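Side-chain contacts in signal recognition particle subunit SRP14 (Schizosaccharomyces pombe, PDB 2W9J), which probably serves in the signal recognition particle, an RNA-protein complex that targets secretory and membrane proteins to the endoplasmic reticulum during translation: residues V46-K51 with D69-Y74; L9-D14 with E56-V61. One frame throughout, in Å; residues are numbered along the deposited sequence.

Contact 1 (V46-K51 with D69-Y74)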
ATOM      1  N   VAL A  46      -0.984   6.493 -10.210  1.00 34.55           N
ATOM      2  CA  VAL A  46      -0.271   5.213 -10.133  1.00 33.99           C
ATOM      3  C   VAL A  46      -1.025   4.130  -9.395  1.00 33.71           C
ATOM      4  O   VAL A  46      -1.608   4.372  -8.337  1.00 34.12           O
ATOM      5  CB  VAL A  46       1.145   5.403  -9.545  1.00 34.24           C
ATOM      6  CG1 VAL A  46       1.692   4.117  -8.932  1.00 34.15           C
ATOM      7  CG2 VAL A  46       2.072   5.904 -10.633  1.00 33.97           C
ATOM      8  N   LEU A  47      -1.007   2.932  -9.968  1.00 33.18           N
ATOM      9  CA  LEU A  47      -1.595   1.774  -9.338  1.00 32.96           C
ATOM     10  C   LEU A  47      -0.524   1.053  -8.548  1.00 33.39           C
ATOM     11  O   LEU A  47       0.467   0.597  -9.110  1.00 33.27           O
ATOM     12  CB  LEU A  47      -2.188   0.857 -10.396  1.00 32.44           C
ATOM     13  CG  LEU A  47      -2.727  -0.524 -10.025  1.00 31.96           C
ATOM     14  CD1 LEU A  47      -3.968  -0.451  -9.164  1.00 32.65           C
ATOM     15  CD2 LEU A  47      -3.042  -1.267 -11.289  1.00 30.22           C
ATOM     16  N   ILE A  48      -0.738   0.955  -7.242  1.00 33.90           N
ATOM     17  CA  ILE A  48       0.161   0.240  -6.339  1.00 34.64           C
ATOM     18  C   ILE A  48      -0.429  -1.108  -5.913  1.00 35.73           C
ATOM     19  O   ILE A  48      -1.588  -1.182  -5.451  1.00 36.08           O
ATOM     20  CB  ILE A  48       0.465   1.091  -5.092  1.00 34.35           C
ATOM     21  CG1 ILE A  48       1.138   2.380  -5.530  1.00 33.77           C
ATOM     22  CG2 ILE A  48       1.364   0.340  -4.120  1.00 34.27           C
ATOM     23  CD1 ILE A  48       1.445   3.314  -4.423  1.00 35.68           C
ATOM     24  N   ARG A  49       0.363  -2.166  -6.082  1.00 36.57           N
ATOM     25  CA  ARG A  49       0.004  -3.498  -5.594  1.00 37.92           C
ATOM     26  C   ARG A  49       0.986  -3.924  -4.512  1.00 38.58           C
ATOM     27  O   ARG A  49       2.193  -3.804  -4.708  1.00 39.43           O
ATOM     28  CB  ARG A  49       0.088  -4.526  -6.706  1.00 37.82           C
ATOM     29  CG  ARG A  49      -0.681  -4.224  -7.954  1.00 40.17           C
ATOM     30  CD  ARG A  49      -0.163  -5.147  -9.044  1.00 44.55           C
ATOM     31  NE  ARG A  49      -0.547  -4.760 -10.398  1.00 47.67           N
ATOM     32  CZ  ARG A  49      -0.171  -3.632 -11.004  1.00 49.82           C
ATOM     33  NH1 ARG A  49       0.587  -2.726 -10.368  1.00 48.62           N
ATOM     34  NH2 ARG A  49      -0.575  -3.402 -12.257  1.00 50.66           N
ATOM     35  N   ALA A  50       0.484  -4.419  -3.381  1.00 39.07           N
ATOM     36  CA  ALA A  50       1.341  -5.000  -2.338  1.00 39.24           C
ATOM     37  C   ALA A  50       0.940  -6.442  -2.015  1.00 39.69           C
ATOM     38  O   ALA A  50      -0.236  -6.807  -2.064  1.00 39.68           O
ATOM     39  CB  ALA A  50       1.308  -4.156  -1.096  1.00 38.86           C
ATOM     40  N   LYS A  51       1.929  -7.263  -1.703  1.00 40.17           N
ATOM     41  CA  LYS A  51       1.684  -8.634  -1.290  1.00 41.03           C
ATOM     42  C   LYS A  51       2.703  -8.996  -0.226  1.00 41.52           C
ATOM     43  O   LYS A  51       3.888  -8.685  -0.365  1.00 41.41           O
ATOM     44  CB  LYS A  51       1.789  -9.596  -2.474  1.00 40.95           C
ATOM     45  CG  LYS A  51       1.572 -11.050  -2.098  1.00 41.67           C
ATOM     46  CD  LYS A  51       1.778 -11.977  -3.291  1.00 43.69           C
ATOM     47  CE  LYS A  51       1.693 -13.450  -2.877  1.00 43.91           C
ATOM     48  NZ  LYS A  51       2.072 -14.379  -3.987  1.00 44.76           N
ATOM     49  N   ASP A  69       1.745  12.775   0.740  1.00 47.26           N
ATOM     50  CA  ASP A  69       0.882  12.339   1.842  1.00 46.63           C
ATOM     51  C   ASP A  69       0.863  10.832   1.994  1.00 46.12           C
ATOM     52  O   ASP A  69       1.079  10.315   3.095  1.00 45.70           O
ATOM     53  CB  ASP A  69      -0.548  12.836   1.612  1.00 46.75           C
ATOM     54  CG  ASP A  69      -0.734  14.296   2.000  1.00 47.82           C
ATOM     55  OD1 ASP A  69      -0.509  14.639   3.194  1.00 48.23           O
ATOM     56  OD2 ASP A  69      -1.123  15.099   1.114  1.00 48.18           O
ATOM     57  N   PHE A  70       0.606  10.144   0.878  1.00 45.59           N
ATOM     58  CA  PHE A  70       0.484   8.697   0.862  1.00 45.20           C
ATOM     59  C   PHE A  70       1.778   8.015   1.218  1.00 45.46           C
ATOM     60  O   PHE A  70       1.780   7.090   2.014  1.00 45.33           O
ATOM     61  CB  PHE A  70      -0.009   8.169  -0.490  1.00 45.08           C
ATOM     62  CG  PHE A  70      -0.165   6.681  -0.513  1.00 43.43           C
ATOM     63  CD1 PHE A  70      -1.333   6.092  -0.068  1.00 41.40           C
ATOM     64  CD2 PHE A  70       0.891   5.860  -0.915  1.00 42.95           C
ATOM     65  CE1 PHE A  70      -1.470   4.702  -0.053  1.00 42.00           C
ATOM     66  CE2 PHE A  70       0.761   4.474  -0.904  1.00 42.20           C
ATOM     67  CZ  PHE A  70      -0.427   3.892  -0.473  1.00 41.45           C
ATOM     68  N   PHE A  71       2.876   8.459   0.625  1.00 46.23           N
ATOM     69  CA  PHE A  71       4.166   7.872   0.958  1.00 47.50           C
ATOM     70  C   PHE A  71       4.624   8.237   2.364  1.00 48.12           C
ATOM     71  O   PHE A  71       5.344   7.472   3.007  1.00 47.88           O
ATOM     72  CB  PHE A  71       5.214   8.145  -0.124  1.00 47.40           C
ATOM     73  CG  PHE A  71       4.920   7.423  -1.402  1.00 48.68           C
ATOM     74  CD1 PHE A  71       4.535   8.117  -2.544  1.00 48.92           C
ATOM     75  CD2 PHE A  71       4.947   6.028  -1.448  1.00 49.62           C
ATOM     76  CE1 PHE A  71       4.221   7.436  -3.720  1.00 48.51           C
ATOM     77  CE2 PHE A  71       4.633   5.343  -2.619  1.00 48.79           C
ATOM     78  CZ  PHE A  71       4.270   6.050  -3.756  1.00 48.77           C
ATOM     79  N   GLN A  72       4.164   9.381   2.857  1.00 49.40           N
ATOM     80  CA  GLN A  72       4.401   9.734   4.255  1.00 50.79           C
ATOM     81  C   GLN A  72       3.661   8.768   5.198  1.00 51.36           C
ATOM     82  O   GLN A  72       4.233   8.332   6.187  1.00 51.31           O
ATOM     83  CB  GLN A  72       4.030  11.192   4.525  1.00 50.71           C
ATOM     84  CG  GLN A  72       4.583  11.756   5.821  1.00 52.44           C
ATOM     85  CD  GLN A  72       6.086  12.014   5.778  1.00 53.91           C
ATOM     86  OE1 GLN A  72       6.894  11.076   5.812  1.00 54.62           O
ATOM     87  NE2 GLN A  72       6.466  13.295   5.721  1.00 52.81           N
ATOM     88  N   SER A  73       2.413   8.420   4.871  1.00 52.29           N
ATOM     89  CA  SER A  73       1.623   7.449   5.653  1.00 53.23           C
ATOM     90  C   SER A  73       2.142   6.036   5.479  1.00 53.84           C
ATOM     91  O   SER A  73       2.066   5.222   6.400  1.00 54.03           O
ATOM     92  CB  SER A  73       0.161   7.453   5.208  1.00 53.12           C
ATOM     93  OG  SER A  73      -0.601   8.413   5.904  1.00 54.01           O
ATOM     94  N   TYR A  74       2.620   5.748   4.267  1.00 54.43           N
ATOM     95  CA  TYR A  74       3.181   4.456   3.906  1.00 54.91           C
ATOM     96  C   TYR A  74       4.429   4.143   4.725  1.00 54.90           C
ATOM     97  O   TYR A  74       4.583   3.033   5.236  1.00 54.65           O
ATOM     98  CB  TYR A  74       3.521   4.444   2.418  1.00 55.22           C
ATOM     99  CG  TYR A  74       3.906   3.083   1.890  1.00 56.06           C
ATOM    100  CD1 TYR A  74       2.930   2.142   1.580  1.00 56.77           C
ATOM    101  CD2 TYR A  74       5.241   2.738   1.702  1.00 56.42           C
ATOM    102  CE1 TYR A  74       3.269   0.898   1.099  1.00 57.62           C
ATOM    103  CE2 TYR A  74       5.590   1.494   1.222  1.00 57.37           C
ATOM    104  CZ  TYR A  74       4.595   0.579   0.925  1.00 58.03           C
ATOM    105  OH  TYR A  74       4.915  -0.667   0.447  1.00 59.76           O
TER

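Contact 2 (L9-D14 with E56-V61)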
ATOM      1  N   LEU A   9      -3.702   1.115   3.409  1.00 46.53           N
ATOM      2  CA  LEU A   9      -2.793   1.278   4.530  1.00 46.64           C
ATOM      3  C   LEU A   9      -3.270   0.523   5.757  1.00 47.10           C
ATOM      4  O   LEU A   9      -2.451   0.061   6.553  1.00 46.95           O
ATOM      5  CB  LEU A   9      -2.641   2.757   4.869  1.00 46.34           C
ATOM      6  CG  LEU A   9      -2.008   3.577   3.752  1.00 45.43           C
ATOM      7  CD1 LEU A   9      -2.063   5.049   4.058  1.00 45.07           C
ATOM      8  CD2 LEU A   9      -0.595   3.117   3.486  1.00 44.47           C
ATOM      9  N   LYS A  10      -4.590   0.414   5.911  1.00 47.73           N
ATOM     10  CA  LYS A  10      -5.172  -0.304   7.036  1.00 48.41           C
ATOM     11  C   LYS A  10      -4.929  -1.799   6.889  1.00 48.89           C
ATOM     12  O   LYS A  10      -4.611  -2.486   7.871  1.00 49.18           O
ATOM     13  CB  LYS A  10      -6.668  -0.023   7.162  1.00 48.33           C
ATOM     14  CG  LYS A  10      -7.374  -0.835   8.254  1.00 49.13           C
ATOM     15  CD  LYS A  10      -6.702  -0.645   9.631  1.00 51.17           C
ATOM     16  CE  LYS A  10      -7.106  -1.724  10.641  1.00 50.92           C
ATOM     17  NZ  LYS A  10      -6.011  -2.024  11.611  1.00 50.55           N
ATOM     18  N   LYS A  11      -5.073  -2.293   5.662  1.00 49.26           N
ATOM     19  CA  LYS A  11      -4.944  -3.727   5.390  1.00 49.55           C
ATOM     20  C   LYS A  11      -3.476  -4.150   5.298  1.00 49.50           C
ATOM     21  O   LYS A  11      -3.138  -5.304   5.571  1.00 49.46           O
ATOM     22  CB  LYS A  11      -5.739  -4.108   4.131  1.00 49.60           C
ATOM     23  CG  LYS A  11      -6.080  -5.602   4.001  1.00 50.46           C
ATOM     24  CD  LYS A  11      -6.798  -6.165   5.231  1.00 51.23           C
ATOM     25  CE  LYS A  11      -6.401  -7.624   5.472  1.00 51.40           C
ATOM     26  NZ  LYS A  11      -6.577  -8.048   6.892  1.00 51.22           N
ATOM     27  N   LEU A  12      -2.620  -3.198   4.927  1.00 49.56           N
ATOM     28  CA  LEU A  12      -1.170  -3.378   4.886  1.00 49.81           C
ATOM     29  C   LEU A  12      -0.622  -3.658   6.270  1.00 50.42           C
ATOM     30  O   LEU A  12       0.202  -4.552   6.443  1.00 51.02           O
ATOM     31  CB  LEU A  12      -0.495  -2.118   4.333  1.00 49.66           C
ATOM     32  CG  LEU A  12       1.029  -2.076   4.228  1.00 48.01           C
ATOM     33  CD1 LEU A  12       1.529  -3.223   3.374  1.00 47.91           C
ATOM     34  CD2 LEU A  12       1.469  -0.762   3.629  1.00 46.73           C
ATOM     35  N   THR A  13      -1.067  -2.865   7.241  1.00 50.90           N
ATOM     36  CA  THR A  13      -0.787  -3.096   8.647  1.00 51.26           C
ATOM     37  C   THR A  13      -1.084  -4.545   8.979  1.00 51.73           C
ATOM     38  O   THR A  13      -0.196  -5.296   9.374  1.00 51.65           O
ATOM     39  CB  THR A  13      -1.662  -2.192   9.541  1.00 51.15           C
ATOM     40  OG1 THR A  13      -1.246  -0.830   9.399  1.00 51.06           O
ATOM     41  CG2 THR A  13      -1.555  -2.600  11.004  1.00 51.08           C
ATOM     42  N   ASP A  14      -2.337  -4.933   8.774  1.00 52.53           N
ATOM     43  CA  ASP A  14      -2.820  -6.235   9.203  1.00 53.57           C
ATOM     44  C   ASP A  14      -2.183  -7.391   8.430  1.00 54.08           C
ATOM     45  O   ASP A  14      -2.205  -8.530   8.898  1.00 54.14           O
ATOM     46  CB  ASP A  14      -4.351  -6.274   9.162  1.00 53.63           C
ATOM     47  CG  ASP A  14      -4.991  -5.182  10.030  1.00 54.28           C
ATOM     48  OD1 ASP A  14      -4.515  -4.940  11.162  1.00 54.58           O
ATOM     49  OD2 ASP A  14      -5.976  -4.559   9.580  1.00 54.81           O
ATOM     50  N   GLU A  56      -3.061 -12.710   0.399  1.00 49.02           N
ATOM     51  CA  GLU A  56      -3.450 -12.193  -0.895  1.00 49.27           C
ATOM     52  C   GLU A  56      -2.775 -10.838  -1.155  1.00 48.62           C
ATOM     53  O   GLU A  56      -2.194 -10.218  -0.247  1.00 48.80           O
ATOM     54  CB  GLU A  56      -4.968 -12.013  -0.928  1.00 49.70           C
ATOM     55  CG  GLU A  56      -5.468 -11.012   0.127  1.00 51.74           C
ATOM     56  CD  GLU A  56      -6.974 -11.009   0.300  1.00 54.64           C
ATOM     57  OE1 GLU A  56      -7.704 -11.544  -0.574  1.00 55.58           O
ATOM     58  OE2 GLU A  56      -7.424 -10.455   1.326  1.00 55.60           O
ATOM     59  N   LYS A  57      -2.872 -10.402  -2.408  1.00 47.70           N
ATOM     60  CA  LYS A  57      -2.461  -9.080  -2.851  1.00 46.66           C
ATOM     61  C   LYS A  57      -3.482  -8.014  -2.388  1.00 45.60           C
ATOM     62  O   LYS A  57      -4.649  -8.339  -2.127  1.00 45.53           O
ATOM     63  CB  LYS A  57      -2.321  -9.117  -4.384  1.00 46.98           C
ATOM     64  CG  LYS A  57      -2.237  -7.758  -5.111  1.00 48.18           C
ATOM     65  CD  LYS A  57      -2.152  -7.932  -6.635  1.00 49.88           C
ATOM     66  CE  LYS A  57      -3.493  -8.350  -7.266  1.00 50.16           C
ATOM     67  NZ  LYS A  57      -4.611  -7.340  -7.120  1.00 49.47           N
ATOM     68  N   ILE A  58      -3.026  -6.762  -2.256  1.00 44.03           N
ATOM     69  CA  ILE A  58      -3.903  -5.593  -2.034  1.00 42.63           C
ATOM     70  C   ILE A  58      -3.537  -4.434  -2.978  1.00 42.11           C
ATOM     71  O   ILE A  58      -2.387  -4.301  -3.385  1.00 41.88           O
ATOM     72  CB  ILE A  58      -3.921  -5.126  -0.556  1.00 42.45           C
ATOM     73  CG1 ILE A  58      -2.495  -5.002   0.002  1.00 41.72           C
ATOM     74  CG2 ILE A  58      -4.784  -6.077   0.292  1.00 42.12           C
ATOM     75  CD1 ILE A  58      -2.398  -4.200   1.266  1.00 39.95           C
ATOM     76  N   SER A  59      -4.518  -3.613  -3.341  1.00 41.65           N
ATOM     77  CA  SER A  59      -4.337  -2.626  -4.413  1.00 41.33           C
ATOM     78  C   SER A  59      -4.944  -1.298  -4.068  1.00 41.09           C
ATOM     79  O   SER A  59      -5.982  -1.241  -3.407  1.00 41.01           O
ATOM     80  CB  SER A  59      -5.045  -3.076  -5.671  1.00 41.13           C
ATOM     81  OG  SER A  59      -4.486  -4.258  -6.174  1.00 43.03           O
ATOM     82  N   THR A  60      -4.315  -0.235  -4.562  1.00 40.52           N
ATOM     83  CA  THR A  60      -4.890   1.100  -4.490  1.00 40.36           C
ATOM     84  C   THR A  60      -4.338   1.994  -5.596  1.00 40.57           C
ATOM     85  O   THR A  60      -3.235   1.756  -6.109  1.00 41.40           O
ATOM     86  CB  THR A  60      -4.689   1.736  -3.087  1.00 40.42           C
ATOM     87  OG1 THR A  60      -5.579   2.846  -2.934  1.00 40.55           O
ATOM     88  CG2 THR A  60      -3.247   2.175  -2.847  1.00 39.52           C
ATOM     89  N   VAL A  61      -5.115   2.994  -6.000  1.00 40.20           N
ATOM     90  CA  VAL A  61      -4.626   3.958  -6.973  1.00 39.97           C
ATOM     91  C   VAL A  61      -4.319   5.270  -6.273  1.00 40.17           C
ATOM     92  O   VAL A  61      -5.208   5.909  -5.690  1.00 39.86           O
ATOM     93  CB  VAL A  61      -5.603   4.189  -8.134  1.00 39.98           C
ATOM     94  CG1 VAL A  61      -5.084   5.286  -9.046  1.00 39.21           C
ATOM     95  CG2 VAL A  61      -5.793   2.904  -8.933  1.00 40.52           C
TER

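Contact 1 (V46-K51 with D69-Y74)
Ile48, in the strand 46-51, and Phe70, in the helix 69-74, are the residues whose CA atoms come nearest, yet these stand 11.1 Å apart. The gap is spanned by side chains alone. One methyl group does the work from the strand: with CG1 anti to the carbonyl carbon (chi1 -61°) and CD1 anti beyond it (chi2 178°), Ile48 is extended to meet two successive phenyl rings coming from the opposite direction. Its CD1 lies 3.8 Å from CE2 of Phe70 and 4.0 Å from CZ of Phe71, oblique to both rings. Phe70 CD2 sits over the centre of one face of the Phe71 ring, 4.0 Å above its plane, which presents the two rings to the methyl group as a packed pair. Val62 of strand 57-63 touches both Ile48 and Phe70, and Phe67 packs edge-to-face with Phe71. No hydrogen bond crosses between the segments, and every touching atom is carbon. The contact therefore implies dispersion and burial of apolar surface, 128 Å² over both sides, as the chemistry that packs the C-terminal helix, 67-76, on the antiparallel sheet of the alpha-beta-beta-beta-alpha fold of the SRP9/SRP14 family.

Contact 2 (L9-D14 with E56-V61)
Lys11 and Ile58 bring the helix 9-14 and segment 56-61 to a CA separation of 7.7 Å, close enough for a strand side chain to touch helix backbone. Ile58 offers two branches to two consecutive helix residues. Its CD1 reaches the main chain at Leu12, 3.8 Å from that residue's N and 3.9 Å from its CA, and lies 4.2 Å from Leu12 CB. The other branch, CG2, meets Lys11 CG at 4.0 Å, the two side chains crossing at about a right angle. The first torsion of Ile58 (chi1 48°) sets CG1 between the backbone N and the carbonyl carbon, with CG2 beside the N, which lets the branches divide between the neighbours. Lys11 is bent at chi2 and chi3: its CB points to the strand, but the chain then leads away, leaving NZ 6.1 Å from Glu56 OE2, too far for a salt bridge. Phe8 also touches Ile58. With no hydrogen bond across the segments and 138 Å² buried in all, the N-terminal helix, 5-17, of the alpha-beta-beta-beta-alpha fold of the SRP9/SRP14 family packs on the sheet here by apolar contact. The lysine contributes its aliphatic stem, and any pull between its ammonium and Glu56 would be long-range.

Contacts 1 and 2 attach different helices, 67-76 and 5-17, to adjacent antiparallel strands of one sheet. Both are largely buried and lack hydrogen bonds between their segments, and their centres lie 9 Å apart. Contact 1 is aliphatic against aromatic across a wide backbone gap; contact 2, at a shorter CA separation, sets an aliphatic side chain against helix backbone and aliphatic stems. Each reaches partly exposed surface at one residue, Phe71 in contact 1 and Lys11 in contact 2. Their strands are joined by probable backbone hydrogen bonds, including Ala50 O to Ile58 N at 2.8 Å. The helices also pack together, with Tyr74 CE1 3.5 Å from Leu12 CD2, so the two contacts belong to the same helix-sheet core.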